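Local coordinates for glycerol-3-phosphate dehydrogenase [NAD(+)] 1 (Saccharomyces cerevisiae, PDB 4FGW), which catalyses the NAD-dependent interconversion of dihydroxyacetone phosphate and sn-glycerol 3-phosphate, supporting the glycerol production that protects yeast under hyperosmotic stress, at residues T47-V52 and I120-I125; S166-T169 and G173-C176; T196-H201 and K216-L221; K245-L250 and L341-E346; G280-P285 and V357-L362. All blocks are in the same frame, centred on the assembly; numbering follows the deposited sequence.

Interaction 1: T47-V52 and I120-I125; sequences TTIAKV and IIVFNI
Ile49 on helix 44-59 and Asn124, immediately past the end of strand 120-123, bring their CA atoms to 8.0 Å, the nearest backbone approach of the two segments. This is the layered packing of a Rossmann fold: helix 44-59 follows strand 35-40 through the glycine-rich Gly41-Gly46 segment, which runs into the helix and by similarity binds NAD(+), and lies against the sheet in which strand 120-123 is the next parallel neighbour of strand 35-40. Within 47-52, Ile49 is the one residue that touches 120-125. It points toward the strand and also touches Val39 of strand 35-40, so it spans two adjacent strands. Its side chain crosses those of Val122 and Asn124, which emerge on the same side of the chain, at about a right angle, with the branch methyl CG2 touching each. The Asn124 amide group rests against CG2 and CB of Ile49. Asn124 also touches Trp45, one of the probable cofactor-binding residues, which places this buried packing next to the dinucleotide site. On Val122, CG1 is anti to the backbone N (chi1 -178°), and this methyl is the one that meets Ile49, with Val122 CG1 3.8 Å from Ile49 CG2.

Interaction 2: S166-T169 and G173-C176; sequences SYIT and GIQC
Thr169, in the last turns of helix 164-172, and Gly173, the first residue to leave helical geometry, have CA atoms 4.8 Å apart where the chain turns back toward strand 175-180. The turn closes a beta-alpha-beta crossover of the Rossmann domain, in which helix 164-172 leads into a strand that runs parallel to its sheet neighbour, strand 146-149. Gly173 has a positive phi (77°) yet still donates its N-H to Thr169 O at 2.8 Å, a bent bond with 141° at the hydrogen and the donor tilted from the carbonyl plane.

The Thr169 side chain ties the helix to the outgoing chain a second time. OG1 is anti to the carbonyl carbon (chi1 -62°), which turns it to Ile174, where it donates to Ile174 O at 2.8 Å. That bond lies in the carbonyl plane. Ser165 O, one turn back, also bonds this hydroxyl, so the two carbonyls probably compete for its proton. A water donates to Thr169 OG1 at 2.9 Å and accepts a weak bond from Cys176 N. A valine in place of Thr169 would probably leave Ile174 O without its side-chain donor, the water without this acceptor, and the chain at Ile174 less firmly held to the helix.

Beneath these polar links, Ile168 turns inward to Leu130 of helix 130-137 and Ser149 of strand 146-149. Its CG2 also approaches Ile174 CG1, and Cys176 SG lies against both branches, 4.0 Å from Ile168 CG2 and 4.1 Å from Ile168 CD1.

Interaction 3: T196-H201 and K216-L221; sequences TTVAYH and KVLKAL
The ring of Tyr200 is met at its root by Leu218, whose methyl CD1 lies 3.5 Å from Tyr200 CB and also touches the ring atoms CG and CD2. The two side chains cross at about a right angle, so one methyl meets the base of the aromatic group while the hydroxyl end runs on past it. With CG anti to the backbone N (chi1 -180°), the Tyr200 side chain runs out past Leu218 to Arg146 and Ile148 of strand 146-149 and to Gln175. Leu218 is extended in its turn: CD1 is anti to CA (chi2 169°), which carries this methyl to the tyrosine.

Nearer its backbone, Leu218 packs on the strand itself, with Leu218 CB 4.3 Å from Val198 CG1. Here the segments are closest, the CA atoms of Val198 and Leu218 being 7.5 Å apart. Val198 and Tyr200 point the same way from the chain, and Leu218 touches both; it also reaches Ile148 and Val213. The contact is apolar and buried. A polar tie lies just beside it, where His215 at the start of the helix bonds Tyr200 O. Val198 is also hydrogen-bonded through its backbone to Ser230 and Ile232 of strand 227-232, the parallel neighbour of strand 194-199. Helix 215-222 thus lies against the first strand of the beta-alpha-beta unit formed by strand 194-199, helix 215-222 and strand 227-232.

Interaction 4: K245-L250 and L341-E346; sequences KNVVAL and LITCKE
Val247 and Leu250 carry helix 235-257 onto helix 340-354; the axes of the two short segments approach to 8.5 Å, with 107° between their directions. Lys245 opens the first segment without touching 341-346. By similarity it is the proton acceptor of the active site, and its NZ donates to Asn246 OD1 at 2.9 Å and is also hydrogen-bonded to Thr305 OG1 of helix 296-307. The next residue, Asn246, therefore probably helps to position the lysine; its side chain also touches Asn311, a substrate-binding residue by similarity. The helix is kinked here, since the N atoms of Asn246 and Val247 lack a bond to the preceding turn.

Val247 makes the central packing. Its CG2 comes down on the backbone of the second helix, 3.6 Å from Cys344 N, and touches Thr343 CG2 at 3.9 Å, while Val247 CG1 meets Cys344 CB. With residues this small, the CA atoms of Val247 and Cys344 come within 5.7 Å. One turn on, Leu250 crosses Leu341 at about a right angle, and CD2 of Leu250 lies 3.7 Å from CD1 of Leu341. Although Leu341 leaves its backbone pointing away from helix 235-257, its end comes back to make this contact. Phe363 and Val366 of helix 361-371 adjoin Val247 and Leu250. Such steep helix-on-helix packing belongs to the all-helical C-terminal domain, here on the helix of the probable catalytic lysine.

Interaction 5: G280-P285 and V357-L362; sequences GQMFFP and VEDFPL
The sulfur of Met282 sits at the edge of the Phe360 ring, in its plane, a Met-aromatic contact in which SD is 5.0 Å from the ring centroid and 84° off the ring normal. The two side chains come from opposite directions. Met282 is extended as far as SD and then bends (chi3 -74°), which turns its CE methyl in beside the ring, 3.8 Å from Phe360 CZ, and against the carboxylate of Asp359, with Met282 CE 3.5 Å from Asp359 OD2. At its root Met282 packs on its own neighbour, CG lying over the centre of one face of the Phe283 ring. An alanine in place of Met282 would probably leave the edge of Phe360 without its sulfur partner and open a gap between this ring and Asp359.

The contact joins two elements of the helical C-terminal domain, the end of helix 261-283 and the start of helix 361-371, where Phe360 ends a type I turn that begins at Val357 and takes the N-cap position of the helix. Leu351 of helix 340-354 packs on both Phe283 and Phe360. Arg278, earlier in helix 261-283, bonds Asp359 O. More loosely, Phe283 CE1 comes to 4.5 Å from Phe360 CE1.

In the fold
In series along the chain, interactions 1, 2 and 3 lie in the N-terminal Rossmann domain, centres 13 to 17 Å apart, all reaching one mixed sheet. Phe123 packs on Ile168 and Ile174, Ile120 on Val217 and Leu221, and a probable Gln175 NE2 to His201 O bond links the chain around neighbouring strands 175-180 and 194-199. Interactions 4 and 5, which come later with alternating segments and centres 14 Å apart, lie in the helical C-terminal domain on helices consecutive in the chain, 235-257 then 261-283 and 340-354 then 361-371. Interactions 1 and 4, centres 27 Å apart, mark a nucleotide-binding domain and one carrying the probable catalytic lysine, consistent with an active site between them.

Interaction 1: T47-V52 and I120-I125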
# COMPACT_ATOMS: atom_id res chain seq x y z
N THR A 47 -14.02 -3.54 -24.79
CA THR A 47 -13.78 -4.78 -25.54
C THR A 47 -13.21 -5.86 -24.61
O THR A 47 -13.60 -7.02 -24.70
CB THR A 47 -12.88 -4.53 -26.76
OG1 THR A 47 -13.36 -3.39 -27.46
CG2 THR A 47 -12.83 -5.72 -27.71
N THR A 48 -12.28 -5.45 -23.73
CA THR A 48 -11.62 -6.32 -22.76
C THR A 48 -12.64 -6.90 -21.78
O THR A 48 -12.69 -8.12 -21.62
CB THR A 48 -10.47 -5.56 -22.07
OG1 THR A 48 -9.59 -5.03 -23.07
CG2 THR A 48 -9.68 -6.45 -21.14
N ILE A 49 -13.49 -6.05 -21.17
CA ILE A 49 -14.51 -6.52 -20.24
C ILE A 49 -15.55 -7.42 -20.90
O ILE A 49 -16.02 -8.37 -20.28
CB ILE A 49 -15.06 -5.40 -19.31
CG1 ILE A 49 -15.14 -5.87 -17.84
CG2 ILE A 49 -16.40 -4.83 -19.78
CD1 ILE A 49 -13.81 -5.85 -17.09
N ALA A 50 -15.85 -7.16 -22.19
CA ALA A 50 -16.78 -7.92 -23.02
C ALA A 50 -16.21 -9.31 -23.34
O ALA A 50 -16.98 -10.27 -23.47
CB ALA A 50 -17.08 -7.17 -24.29
N LYS A 51 -14.87 -9.42 -23.46
CA LYS A 51 -14.14 -10.67 -23.71
C LYS A 51 -14.21 -11.55 -22.44
O LYS A 51 -14.47 -12.75 -22.55
CB LYS A 51 -12.68 -10.37 -24.10
CG LYS A 51 -11.80 -11.60 -24.33
CD LYS A 51 -10.34 -11.21 -24.53
CE LYS A 51 -9.43 -12.40 -24.70
NZ LYS A 51 -9.06 -13.02 -23.40
N VAL A 52 -14.00 -10.92 -21.26
CA VAL A 52 -14.06 -11.52 -19.92
C VAL A 52 -15.48 -12.11 -19.69
O VAL A 52 -15.61 -13.27 -19.28
CB VAL A 52 -13.66 -10.46 -18.85
CG1 VAL A 52 -14.09 -10.87 -17.44
CG2 VAL A 52 -12.16 -10.16 -18.90
N ILE A 120 -28.44 -7.94 -17.77
CA ILE A 120 -27.29 -7.25 -17.18
C ILE A 120 -26.62 -6.31 -18.19
O ILE A 120 -26.20 -6.76 -19.26
CB ILE A 120 -26.27 -8.25 -16.54
CG1 ILE A 120 -26.96 -9.31 -15.64
CG2 ILE A 120 -25.16 -7.49 -15.77
CD1 ILE A 120 -26.16 -10.60 -15.40
N ILE A 121 -26.51 -5.02 -17.84
CA ILE A 121 -25.80 -4.03 -18.66
C ILE A 121 -24.47 -3.68 -17.99
O ILE A 121 -24.44 -3.32 -16.81
CB ILE A 121 -26.63 -2.75 -19.02
CG1 ILE A 121 -27.90 -3.10 -19.82
CG2 ILE A 121 -25.76 -1.76 -19.82
CD1 ILE A 121 -28.90 -1.94 -20.03
N VAL A 122 -23.37 -3.81 -18.75
CA VAL A 122 -22.03 -3.48 -18.27
C VAL A 122 -21.65 -2.18 -18.99
O VAL A 122 -21.45 -2.19 -20.21
CB VAL A 122 -21.00 -4.62 -18.48
CG1 VAL A 122 -19.63 -4.25 -17.93
CG2 VAL A 122 -21.49 -5.93 -17.86
N PHE A 123 -21.64 -1.04 -18.28
CA PHE A 123 -21.30 0.25 -18.89
C PHE A 123 -19.80 0.41 -18.87
O PHE A 123 -19.17 0.31 -17.81
CB PHE A 123 -21.97 1.42 -18.16
CG PHE A 123 -23.46 1.47 -18.32
CD1 PHE A 123 -24.30 0.91 -17.36
CD2 PHE A 123 -24.04 2.10 -19.41
CE1 PHE A 123 -25.68 0.98 -17.49
CE2 PHE A 123 -25.43 2.16 -19.55
CZ PHE A 123 -26.24 1.61 -18.59
N ASN A 124 -19.21 0.60 -20.05
CA ASN A 124 -17.77 0.77 -20.19
C ASN A 124 -17.42 1.74 -21.33
O ASN A 124 -16.79 1.37 -22.33
CB ASN A 124 -17.08 -0.60 -20.32
CG ASN A 124 -15.64 -0.61 -19.89
OD1 ASN A 124 -15.11 -1.64 -19.47
ND2 ASN A 124 -14.96 0.53 -19.98
N ILE A 125 -17.72 3.02 -21.11
CA ILE A 125 -17.44 4.08 -22.07
C ILE A 125 -16.81 5.24 -21.35
O ILE A 125 -16.94 5.33 -20.16
CB ILE A 125 -18.73 4.65 -22.75
CG1 ILE A 125 -19.55 5.43 -21.75
CG2 ILE A 125 -19.56 3.58 -23.35
CD1 ILE A 125 -20.72 4.71 -21.28

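Interaction 2: S166-T169 and G173-C176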
# COMPACT_ATOMS: atom_id res chain seq x y z
N SER A 166 -24.74 6.23 -9.70
CA SER A 166 -25.95 6.89 -9.20
C SER A 166 -26.60 7.73 -10.30
O SER A 166 -27.83 7.82 -10.33
CB SER A 166 -25.65 7.77 -7.99
OG SER A 166 -25.30 7.01 -6.85
N TYR A 167 -25.78 8.31 -11.21
CA TYR A 167 -26.26 9.09 -12.36
C TYR A 167 -27.05 8.14 -13.27
O TYR A 167 -28.15 8.49 -13.69
CB TYR A 167 -25.09 9.75 -13.12
CG TYR A 167 -25.51 10.55 -14.34
CD1 TYR A 167 -26.00 11.84 -14.22
CD2 TYR A 167 -25.41 10.01 -15.62
CE1 TYR A 167 -26.40 12.58 -15.34
CE2 TYR A 167 -25.80 10.74 -16.75
CZ TYR A 167 -26.28 12.03 -16.61
OH TYR A 167 -26.67 12.75 -17.71
N ILE A 168 -26.50 6.93 -13.52
CA ILE A 168 -27.12 5.88 -14.33
C ILE A 168 -28.49 5.48 -13.73
O ILE A 168 -29.48 5.44 -14.45
CB ILE A 168 -26.16 4.67 -14.53
CG1 ILE A 168 -24.96 5.06 -15.43
CG2 ILE A 168 -26.90 3.42 -15.07
CD1 ILE A 168 -23.75 4.11 -15.40
N THR A 169 -28.53 5.25 -12.40
CA THR A 169 -29.74 4.90 -11.66
C THR A 169 -30.77 6.02 -11.73
O THR A 169 -31.94 5.74 -12.02
CB THR A 169 -29.38 4.47 -10.22
OG1 THR A 169 -28.56 3.30 -10.29
CG2 THR A 169 -30.60 4.16 -9.36
N GLY A 173 -33.38 4.46 -13.99
CA GLY A 173 -34.25 3.80 -13.02
C GLY A 173 -33.85 2.37 -12.72
O GLY A 173 -34.63 1.58 -12.18
N ILE A 174 -32.60 2.02 -13.06
CA ILE A 174 -32.05 0.67 -12.88
C ILE A 174 -31.00 0.62 -11.78
O ILE A 174 -30.26 1.59 -11.62
CB ILE A 174 -31.54 0.09 -14.24
CG1 ILE A 174 -30.36 0.92 -14.84
CG2 ILE A 174 -32.72 -0.05 -15.24
CD1 ILE A 174 -29.68 0.32 -16.07
N GLN A 175 -30.93 -0.51 -11.03
CA GLN A 175 -29.91 -0.70 -9.99
C GLN A 175 -28.54 -0.76 -10.66
O GLN A 175 -28.42 -1.36 -11.74
CB GLN A 175 -30.17 -1.98 -9.16
CG GLN A 175 -29.35 -2.07 -7.86
CD GLN A 175 -29.80 -1.17 -6.73
OE1 GLN A 175 -30.82 -0.45 -6.80
NE2 GLN A 175 -29.08 -1.22 -5.61
N CYS A 176 -27.54 -0.08 -10.08
CA CYS A 176 -26.21 -0.00 -10.70
C CYS A 176 -25.06 -0.03 -9.72
O CYS A 176 -24.96 0.83 -8.84
CB CYS A 176 -26.13 1.20 -11.64
SG CYS A 176 -24.58 1.31 -12.56
O HOH W 1 -27.60 2.45 -7.71

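Interaction 3: T196-H201 and K216-L221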
# COMPACT_ATOMS: atom_id res chain seq x y z
N THR A 196 -9.61 -7.25 -9.64
CA THR A 196 -10.62 -6.21 -9.63
C THR A 196 -11.62 -6.43 -8.51
O THR A 196 -11.83 -7.56 -8.06
CB THR A 196 -11.30 -5.99 -11.01
OG1 THR A 196 -11.72 -4.63 -11.09
CG2 THR A 196 -12.51 -6.90 -11.25
N THR A 197 -12.24 -5.32 -8.08
CA THR A 197 -13.32 -5.33 -7.11
C THR A 197 -14.59 -5.04 -7.92
O THR A 197 -14.56 -4.20 -8.84
CB THR A 197 -13.16 -4.26 -6.03
OG1 THR A 197 -11.79 -4.10 -5.67
CG2 THR A 197 -14.00 -4.55 -4.80
N VAL A 198 -15.67 -5.76 -7.60
CA VAL A 198 -17.00 -5.54 -8.13
C VAL A 198 -17.85 -5.21 -6.91
O VAL A 198 -17.89 -6.00 -5.95
CB VAL A 198 -17.58 -6.72 -8.96
CG1 VAL A 198 -18.99 -6.40 -9.45
CG2 VAL A 198 -16.68 -7.05 -10.15
N ALA A 199 -18.50 -4.03 -6.91
CA ALA A 199 -19.36 -3.61 -5.81
C ALA A 199 -20.79 -3.46 -6.29
O ALA A 199 -21.02 -2.90 -7.36
CB ALA A 199 -18.86 -2.32 -5.20
N TYR A 200 -21.74 -3.97 -5.51
CA TYR A 200 -23.17 -3.92 -5.85
C TYR A 200 -24.01 -4.11 -4.59
O TYR A 200 -23.82 -5.07 -3.85
CB TYR A 200 -23.49 -5.02 -6.89
CG TYR A 200 -24.92 -5.10 -7.36
CD1 TYR A 200 -25.37 -4.32 -8.41
CD2 TYR A 200 -25.80 -6.04 -6.82
CE1 TYR A 200 -26.68 -4.41 -8.88
CE2 TYR A 200 -27.11 -6.15 -7.28
CZ TYR A 200 -27.55 -5.33 -8.30
OH TYR A 200 -28.84 -5.43 -8.75
N HIS A 201 -24.94 -3.17 -4.36
CA HIS A 201 -25.87 -3.26 -3.24
C HIS A 201 -27.07 -4.03 -3.77
O HIS A 201 -27.67 -3.61 -4.76
CB HIS A 201 -26.33 -1.87 -2.76
CG HIS A 201 -25.26 -1.09 -2.05
ND1 HIS A 201 -24.70 0.05 -2.62
CD2 HIS A 201 -24.68 -1.31 -0.85
CE1 HIS A 201 -23.81 0.48 -1.74
NE2 HIS A 201 -23.75 -0.30 -0.67
N LYS A 216 -23.05 -13.82 -6.15
CA LYS A 216 -22.65 -15.09 -6.75
C LYS A 216 -22.64 -14.98 -8.28
O LYS A 216 -21.69 -15.44 -8.92
CB LYS A 216 -23.56 -16.24 -6.29
CG LYS A 216 -23.32 -16.68 -4.84
CD LYS A 216 -23.23 -18.21 -4.70
CE LYS A 216 -24.57 -18.89 -4.46
NZ LYS A 216 -24.40 -20.35 -4.24
N VAL A 217 -23.70 -14.35 -8.85
CA VAL A 217 -23.87 -14.12 -10.29
C VAL A 217 -22.75 -13.19 -10.79
O VAL A 217 -22.12 -13.49 -11.81
CB VAL A 217 -25.30 -13.62 -10.62
CG1 VAL A 217 -25.39 -13.02 -12.02
CG2 VAL A 217 -26.33 -14.73 -10.45
N LEU A 218 -22.47 -12.10 -10.04
CA LEU A 218 -21.41 -11.13 -10.35
C LEU A 218 -20.01 -11.71 -10.25
O LEU A 218 -19.15 -11.34 -11.05
CB LEU A 218 -21.53 -9.86 -9.48
CG LEU A 218 -22.78 -9.00 -9.73
CD1 LEU A 218 -22.92 -7.96 -8.67
CD2 LEU A 218 -22.77 -8.36 -11.11
N LYS A 219 -19.79 -12.65 -9.31
CA LYS A 219 -18.52 -13.36 -9.15
C LYS A 219 -18.30 -14.26 -10.36
O LYS A 219 -17.23 -14.24 -10.93
CB LYS A 219 -18.49 -14.18 -7.84
CG LYS A 219 -17.19 -14.97 -7.60
CD LYS A 219 -16.09 -14.17 -6.91
CE LYS A 219 -14.91 -15.04 -6.56
NZ LYS A 219 -14.11 -14.46 -5.44
N ALA A 220 -19.34 -15.01 -10.76
CA ALA A 220 -19.31 -15.90 -11.91
C ALA A 220 -19.17 -15.14 -13.23
O ALA A 220 -18.52 -15.64 -14.15
CB ALA A 220 -20.56 -16.77 -11.93
N LEU A 221 -19.76 -13.93 -13.32
CA LEU A 221 -19.74 -13.09 -14.52
C LEU A 221 -18.37 -12.49 -14.85
O LEU A 221 -17.99 -12.44 -16.02
CB LEU A 221 -20.81 -11.97 -14.42
CG LEU A 221 -21.03 -11.06 -15.65
CD1 LEU A 221 -21.51 -11.85 -16.85
CD2 LEU A 221 -22.00 -9.96 -15.32

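Interaction 4: K245-L250 and L341-E346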
# COMPACT_ATOMS: atom_id res chain seq x y z
N LYS A 245 -6.79 8.64 -5.89
CA LYS A 245 -5.46 8.03 -6.01
C LYS A 245 -4.51 8.89 -6.86
O LYS A 245 -3.31 8.92 -6.59
CB LYS A 245 -5.54 6.59 -6.58
CG LYS A 245 -6.07 6.51 -8.01
CD LYS A 245 -6.21 5.09 -8.54
CE LYS A 245 -6.60 5.09 -9.99
NZ LYS A 245 -5.47 5.52 -10.86
N ASN A 246 -5.06 9.59 -7.86
CA ASN A 246 -4.26 10.43 -8.77
C ASN A 246 -3.76 11.71 -8.12
O ASN A 246 -2.71 12.20 -8.52
CB ASN A 246 -5.00 10.67 -10.07
CG ASN A 246 -5.43 9.40 -10.75
OD1 ASN A 246 -4.83 8.33 -10.59
ND2 ASN A 246 -6.52 9.47 -11.48
N VAL A 247 -4.48 12.21 -7.10
CA VAL A 247 -4.06 13.39 -6.32
C VAL A 247 -2.87 12.95 -5.46
O VAL A 247 -1.85 13.65 -5.41
CB VAL A 247 -5.22 13.98 -5.47
CG1 VAL A 247 -4.73 15.12 -4.57
CG2 VAL A 247 -6.37 14.45 -6.35
N VAL A 248 -2.97 11.75 -4.85
CA VAL A 248 -1.92 11.14 -4.05
C VAL A 248 -0.67 10.84 -4.92
O VAL A 248 0.45 11.14 -4.50
CB VAL A 248 -2.42 9.89 -3.28
CG1 VAL A 248 -1.34 9.33 -2.35
CG2 VAL A 248 -3.70 10.19 -2.50
N ALA A 249 -0.87 10.28 -6.13
CA ALA A 249 0.21 9.95 -7.07
C ALA A 249 1.05 11.19 -7.41
O ALA A 249 2.26 11.07 -7.63
CB ALA A 249 -0.36 9.33 -8.34
N LEU A 250 0.41 12.38 -7.43
CA LEU A 250 1.11 13.65 -7.68
C LEU A 250 2.07 13.96 -6.53
O LEU A 250 3.23 14.27 -6.79
CB LEU A 250 0.14 14.81 -7.92
CG LEU A 250 -0.66 14.81 -9.24
CD1 LEU A 250 -1.77 15.83 -9.20
CD2 LEU A 250 0.23 15.10 -10.45
N LEU A 341 -4.44 16.39 -11.90
CA LEU A 341 -4.25 17.84 -12.02
C LEU A 341 -5.59 18.56 -11.88
O LEU A 341 -5.67 19.58 -11.19
CB LEU A 341 -3.61 18.16 -13.38
CG LEU A 341 -2.13 18.54 -13.45
CD1 LEU A 341 -1.26 17.60 -12.66
CD2 LEU A 341 -1.65 18.51 -14.88
N ILE A 342 -6.65 18.01 -12.50
CA ILE A 342 -8.01 18.55 -12.45
C ILE A 342 -8.65 18.18 -11.10
O ILE A 342 -9.23 19.04 -10.44
CB ILE A 342 -8.84 18.09 -13.68
CG1 ILE A 342 -8.28 18.70 -14.99
CG2 ILE A 342 -10.32 18.42 -13.54
CD1 ILE A 342 -7.83 17.67 -16.02
N THR A 343 -8.53 16.91 -10.69
CA THR A 343 -9.10 16.37 -9.45
C THR A 343 -8.68 17.14 -8.20
O THR A 343 -9.56 17.46 -7.39
CB THR A 343 -8.92 14.85 -9.36
OG1 THR A 343 -9.30 14.28 -10.62
CG2 THR A 343 -9.76 14.22 -8.25
N CYS A 344 -7.38 17.48 -8.05
CA CYS A 344 -6.91 18.24 -6.88
C CYS A 344 -7.57 19.63 -6.77
O CYS A 344 -7.78 20.10 -5.65
CB CYS A 344 -5.38 18.30 -6.79
SG CYS A 344 -4.60 19.42 -7.97
N LYS A 345 -7.95 20.23 -7.92
CA LYS A 345 -8.67 21.50 -7.98
C LYS A 345 -10.14 21.28 -7.60
O LYS A 345 -10.67 22.03 -6.78
CB LYS A 345 -8.54 22.12 -9.39
CG LYS A 345 -9.26 23.44 -9.58
CD LYS A 345 -9.00 24.00 -10.98
CE LYS A 345 -10.12 24.86 -11.51
NZ LYS A 345 -10.27 26.12 -10.75
N GLU A 346 -10.78 20.25 -8.19
CA GLU A 346 -12.19 19.86 -7.98
C GLU A 346 -12.47 19.48 -6.52
O GLU A 346 -13.52 19.85 -5.98
CB GLU A 346 -12.58 18.70 -8.90
CG GLU A 346 -12.68 19.02 -10.39
CD GLU A 346 -13.13 17.87 -11.27
OE1 GLU A 346 -13.51 18.14 -12.44
OE2 GLU A 346 -13.14 16.71 -10.80

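Interaction 5: G280-P285 and V357-L362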
# COMPACT_ATOMS: atom_id res chain seq x y z
N GLY A 280 -14.14 9.44 1.95
CA GLY A 280 -15.22 8.49 1.72
C GLY A 280 -16.25 8.49 2.84
O GLY A 280 -17.44 8.64 2.58
N GLN A 281 -15.79 8.36 4.08
CA GLN A 281 -16.65 8.29 5.26
C GLN A 281 -17.31 9.61 5.65
O GLN A 281 -18.35 9.60 6.30
CB GLN A 281 -15.91 7.67 6.44
CG GLN A 281 -15.43 6.26 6.14
CD GLN A 281 -15.01 5.55 7.39
OE1 GLN A 281 -14.09 5.99 8.09
NE2 GLN A 281 -15.68 4.45 7.67
N MET A 282 -16.71 10.74 5.24
CA MET A 282 -17.23 12.08 5.49
C MET A 282 -18.38 12.39 4.52
O MET A 282 -19.40 12.93 4.94
CB MET A 282 -16.11 13.13 5.35
CG MET A 282 -16.48 14.50 5.87
SD MET A 282 -15.14 15.70 5.67
CE MET A 282 -14.00 15.16 6.97
N PHE A 283 -18.21 12.05 3.23
CA PHE A 283 -19.17 12.35 2.17
C PHE A 283 -20.04 11.19 1.69
O PHE A 283 -21.08 11.42 1.08
CB PHE A 283 -18.47 13.07 0.99
CG PHE A 283 -17.74 14.31 1.44
CD1 PHE A 283 -16.35 14.34 1.52
CD2 PHE A 283 -18.44 15.44 1.86
CE1 PHE A 283 -15.68 15.48 1.97
CE2 PHE A 283 -17.77 16.57 2.32
CZ PHE A 283 -16.40 16.59 2.36
N PHE A 284 -19.68 9.96 2.05
CA PHE A 284 -20.51 8.79 1.76
C PHE A 284 -20.57 7.83 2.94
O PHE A 284 -20.46 6.63 2.80
CB PHE A 284 -19.99 8.05 0.55
CG PHE A 284 -19.98 8.86 -0.70
CD1 PHE A 284 -20.92 8.66 -1.67
CD2 PHE A 284 -19.01 9.80 -0.92
CE1 PHE A 284 -20.91 9.39 -2.81
CE2 PHE A 284 -19.00 10.52 -2.06
CZ PHE A 284 -19.95 10.32 -3.01
N PRO A 285 -20.76 8.39 4.11
CA PRO A 285 -20.78 7.67 5.38
C PRO A 285 -21.25 6.23 5.36
O PRO A 285 -21.02 5.57 6.35
CB PRO A 285 -21.73 8.50 6.23
CG PRO A 285 -21.94 9.77 5.48
CD PRO A 285 -21.82 9.40 4.07
N VAL A 357 -11.41 22.00 4.25
CA VAL A 357 -10.08 22.06 3.62
C VAL A 357 -8.98 21.62 4.61
O VAL A 357 -8.08 20.86 4.22
CB VAL A 357 -9.79 23.44 2.97
CG1 VAL A 357 -8.46 23.45 2.24
CG2 VAL A 357 -10.91 23.86 2.02
N GLU A 358 -9.07 22.07 5.87
CA GLU A 358 -8.13 21.74 6.95
C GLU A 358 -8.00 20.23 7.23
O GLU A 358 -6.93 19.78 7.63
CB GLU A 358 -8.50 22.49 8.24
CG GLU A 358 -7.94 23.90 8.32
CD GLU A 358 -8.20 24.61 9.63
OE1 GLU A 358 -8.69 25.77 9.59
OE2 GLU A 358 -7.93 24.03 10.70
N ASP A 359 -9.10 19.48 7.02
CA ASP A 359 -9.19 18.03 7.25
C ASP A 359 -8.36 17.21 6.27
O ASP A 359 -8.07 16.05 6.57
CB ASP A 359 -10.65 17.55 7.21
CG ASP A 359 -11.59 18.21 8.19
OD1 ASP A 359 -11.14 18.56 9.31
OD2 ASP A 359 -12.79 18.33 7.88
N PHE A 360 -8.01 17.78 5.10
CA PHE A 360 -7.25 17.05 4.08
C PHE A 360 -5.95 17.79 3.69
O PHE A 360 -5.84 18.25 2.55
CB PHE A 360 -8.16 16.71 2.87
CG PHE A 360 -9.42 15.97 3.26
CD1 PHE A 360 -10.58 16.66 3.62
CD2 PHE A 360 -9.45 14.58 3.28
CE1 PHE A 360 -11.73 15.97 4.00
CE2 PHE A 360 -10.61 13.90 3.65
CZ PHE A 360 -11.74 14.59 4.01
N PRO A 361 -4.95 17.89 4.60
CA PRO A 361 -3.71 18.62 4.26
C PRO A 361 -2.94 18.15 3.03
O PRO A 361 -2.39 19.00 2.33
CB PRO A 361 -2.88 18.58 5.54
CG PRO A 361 -3.45 17.47 6.33
CD PRO A 361 -4.90 17.42 6.00
N LEU A 362 -2.91 16.82 2.73
CA LEU A 362 -2.21 16.31 1.54
C LEU A 362 -2.91 16.72 0.25
O LEU A 362 -2.23 17.20 -0.67
CB LEU A 362 -1.96 14.79 1.60
CG LEU A 362 -1.28 14.17 0.36
CD1 LEU A 362 0.17 14.66 0.20
CD2 LEU A 362 -1.34 12.67 0.41